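Photosystem I subunit O (Chlorella ohadii, PDB 6ZZX) binds chlorophyll a and beta-carotene as a small membrane subunit of photosystem I, and so probably contributes to light harvesting. Local coordinates at residues G13-F18 / L71-G76. Sequence-based numbering, arbitrary orientation.
With CLA (chlorophyll a), chain B.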
# COMPACT_ATOMS: atom_id res chain seq x y z
N GLY N 13 -41.80 34.56 -50.21
CA GLY N 13 -40.73 35.41 -50.71
C GLY N 13 -40.57 36.68 -49.91
O GLY N 13 -39.55 37.37 -50.05
N PHE N 14 -41.56 36.99 -49.06
CA PHE N 14 -41.51 38.19 -48.24
C PHE N 14 -40.27 38.20 -47.35
O PHE N 14 -39.80 39.27 -46.99
CB PHE N 14 -42.77 38.30 -47.39
CG PHE N 14 -44.02 38.55 -48.19
CD1 PHE N 14 -43.95 39.02 -49.49
CD2 PHE N 14 -45.27 38.32 -47.63
CE1 PHE N 14 -45.10 39.25 -50.22
CE2 PHE N 14 -46.42 38.55 -48.36
CZ PHE N 14 -46.34 39.01 -49.65
N LEU N 15 -39.74 37.02 -47.01
CA LEU N 15 -38.54 36.94 -46.19
C LEU N 15 -37.43 37.78 -46.80
O LEU N 15 -37.04 38.82 -46.26
CB LEU N 15 -38.06 35.50 -46.07
CG LEU N 15 -39.08 34.41 -45.78
CD1 LEU N 15 -38.55 33.04 -46.16
CD2 LEU N 15 -39.42 34.46 -44.34
N GLY N 16 -36.93 37.31 -47.94
CA GLY N 16 -35.86 37.98 -48.67
C GLY N 16 -36.27 39.26 -49.37
O GLY N 16 -35.38 40.03 -49.74
N TRP N 17 -37.56 39.50 -49.56
CA TRP N 17 -38.01 40.72 -50.21
C TRP N 17 -38.47 41.77 -49.21
O TRP N 17 -38.89 42.86 -49.62
CB TRP N 17 -39.11 40.41 -51.23
CG TRP N 17 -38.54 40.12 -52.60
CD1 TRP N 17 -38.73 40.87 -53.73
CD2 TRP N 17 -37.67 39.05 -52.96
NE1 TRP N 17 -38.04 40.31 -54.78
CE2 TRP N 17 -37.38 39.19 -54.34
CE3 TRP N 17 -37.12 37.96 -52.27
CZ2 TRP N 17 -36.57 38.30 -55.03
CZ3 TRP N 17 -36.30 37.08 -52.96
CH2 TRP N 17 -36.03 37.25 -54.32
N PHE N 18 -38.38 41.47 -47.92
CA PHE N 18 -38.74 42.37 -46.84
C PHE N 18 -37.56 42.66 -45.94
O PHE N 18 -37.50 43.75 -45.36
CB PHE N 18 -39.89 41.78 -46.00
CG PHE N 18 -41.26 42.10 -46.54
CD1 PHE N 18 -41.58 41.83 -47.86
CD2 PHE N 18 -42.22 42.66 -45.72
CE1 PHE N 18 -42.84 42.12 -48.35
CE2 PHE N 18 -43.49 42.95 -46.21
CZ PHE N 18 -43.79 42.68 -47.52
N LEU N 71 -31.50 34.40 -40.88
CA LEU N 71 -32.38 34.24 -39.72
C LEU N 71 -33.80 34.65 -40.09
O LEU N 71 -34.77 33.97 -39.70
CB LEU N 71 -31.86 35.03 -38.52
CG LEU N 71 -31.80 36.56 -38.48
CD1 LEU N 71 -33.09 37.15 -37.94
CD2 LEU N 71 -30.62 37.01 -37.62
N ALA N 72 -33.96 35.73 -40.85
CA ALA N 72 -35.30 36.14 -41.25
C ALA N 72 -35.94 35.09 -42.14
O ALA N 72 -37.11 34.74 -41.94
CB ALA N 72 -35.25 37.50 -41.96
N LEU N 73 -35.18 34.55 -43.10
CA LEU N 73 -35.71 33.52 -43.99
C LEU N 73 -36.22 32.31 -43.22
O LEU N 73 -37.37 31.90 -43.39
CB LEU N 73 -34.63 33.06 -44.98
CG LEU N 73 -34.00 33.92 -46.09
CD1 LEU N 73 -32.87 33.15 -46.75
CD2 LEU N 73 -35.02 34.34 -47.14
N THR N 74 -35.37 31.73 -42.37
CA THR N 74 -35.77 30.55 -41.61
C THR N 74 -36.90 30.81 -40.61
O THR N 74 -37.85 30.02 -40.55
CB THR N 74 -34.55 29.93 -40.91
OG1 THR N 74 -34.93 28.70 -40.29
CG2 THR N 74 -33.97 30.86 -39.87
N LEU N 75 -36.82 31.89 -39.83
CA LEU N 75 -37.87 32.16 -38.86
C LEU N 75 -39.20 32.43 -39.55
O LEU N 75 -40.25 31.96 -39.09
CB LEU N 75 -37.48 33.33 -37.95
CG LEU N 75 -36.43 32.98 -36.89
CD1 LEU N 75 -35.54 34.18 -36.59
CD2 LEU N 75 -37.10 32.47 -35.63
N GLY N 76 -39.18 33.16 -40.66
CA GLY N 76 -40.41 33.42 -41.37
C GLY N 76 -40.99 32.17 -41.98
O GLY N 76 -42.20 31.98 -42.00
MG CLA B . -42.07 35.80 -37.70
CHA CLA B . -44.76 34.52 -35.94
CHB CLA B . -40.27 36.15 -34.77
CHC CLA B . -39.52 36.89 -39.49
CHD CLA B . -43.94 35.44 -40.68
NA CLA B . -42.45 35.38 -35.57
C1A CLA B . -43.58 34.88 -35.06
C2A CLA B . -43.52 34.75 -33.56
C3A CLA B . -42.12 35.28 -33.23
C4A CLA B . -41.56 35.62 -34.58
CMA CLA B . -41.94 36.26 -32.08
CAA CLA B . -43.58 33.28 -33.15
CBA CLA B . -42.62 32.43 -33.97
CGA CLA B . -41.41 32.05 -33.15
O1A CLA B . -40.44 31.59 -33.72
O2A CLA B . -41.45 32.23 -31.84
NB CLA B . -40.19 36.41 -37.21
C1B CLA B . -39.63 36.51 -35.97
C2B CLA B . -38.29 37.03 -36.07
C3B CLA B . -38.09 37.24 -37.41
C4B CLA B . -39.30 36.85 -38.11
CMB CLA B . -37.35 37.28 -34.92
CAB CLA B . -36.89 37.77 -38.10
CBB CLA B . -36.05 38.89 -37.52
NC CLA B . -41.75 36.04 -39.77
C1C CLA B . -40.66 36.60 -40.27
C2C CLA B . -40.78 36.88 -41.72
C3C CLA B . -42.03 36.43 -42.06
C4C CLA B . -42.63 35.91 -40.83
CMC CLA B . -39.73 37.51 -42.61
CAC CLA B . -42.66 36.49 -43.43
CBC CLA B . -42.89 35.11 -44.00
ND CLA B . -43.85 35.17 -38.28
C1D CLA B . -44.52 35.05 -39.46
C2D CLA B . -45.87 34.51 -39.28
C3D CLA B . -45.94 34.31 -37.91
C4D CLA B . -44.74 34.70 -37.32
CMD CLA B . -47.01 34.18 -40.21
CAD CLA B . -46.83 33.83 -36.87
OBD CLA B . -48.04 33.68 -37.00
CBD CLA B . -46.11 33.94 -35.57
CGD CLA B . -46.88 34.86 -34.65
O1D CLA B . -47.90 34.46 -34.11
O2D CLA B . -46.47 36.10 -34.42
CED CLA B . -46.59 36.54 -33.07
C1 CLA B . -40.46 33.04 -31.12
C2 CLA B . -38.99 33.02 -31.45
C3 CLA B . -38.08 33.30 -30.50
C4 CLA B . -38.51 33.64 -29.11
C5 CLA B . -36.60 33.30 -30.79
C6 CLA B . -35.80 33.62 -29.53
C7 CLA B . -35.17 35.00 -29.62
C8 CLA B . -33.68 34.95 -29.30
C9 CLA B . -32.95 34.01 -30.26
C10 CLA B . -33.50 34.51 -27.85
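Leu15 of helix 14-23 and Ala72, Leu73 and Gly76 of helix 57-82 meet in a helix-helix packing of the PsaO transmembrane domain, beside a bound chlorophyll a. The axes of the short helical pieces 14-18, only weakly bonded, and 71-76 approach to 8.5 Å with 149° between their N-to-C directions, so the two helical pieces run roughly antiparallel. Leu15, whose side chain sets off toward the partner helix, carries most of the contact, with 98 Å² buried against 58 Å² for Leu73. Its chi1 of -45° sets CG anti to the carbonyl carbon and turns both methyls onto the carbonyl side of the 72-76 turn: CD1 lies 3.2 Å from Leu73 O, while CD2 sits between Ala72 O and Gly76 CA, 3.3 Å from the latter. Gly76 has no side chain, and CD2 meets its CA directly. Ala72 O already accepts the helical bond from Gly76 N, so its approach to CD2 is plain van der Waals contact.

Leu73 returns the contact from the side. Its CD2 methyl reaches across to Leu15 CB at 3.4 Å and lies 3.6 Å from Gly16 N.

Helix 57-82 contains the predicted membrane span, 58-78, and the face that receives Leu15 is continuous with a pigment site. Gly76 CA sits 3.3 Å from chlorophyll NC, over the macrocycle, and Leu15 CD2 lies 3.5 Å from the ring methyl CMC; one leucine methyl thus touches both helix and pigment. Earlier on the same helix, Leu71 CD1 meets the vinyl carbon CBB at 3.5 Å, and Leu75 lies against the pyrrole bearing CMB. Beta-carotenes touch Phe14 and Phe18 on one helix and Leu71 and Thr74 on the other.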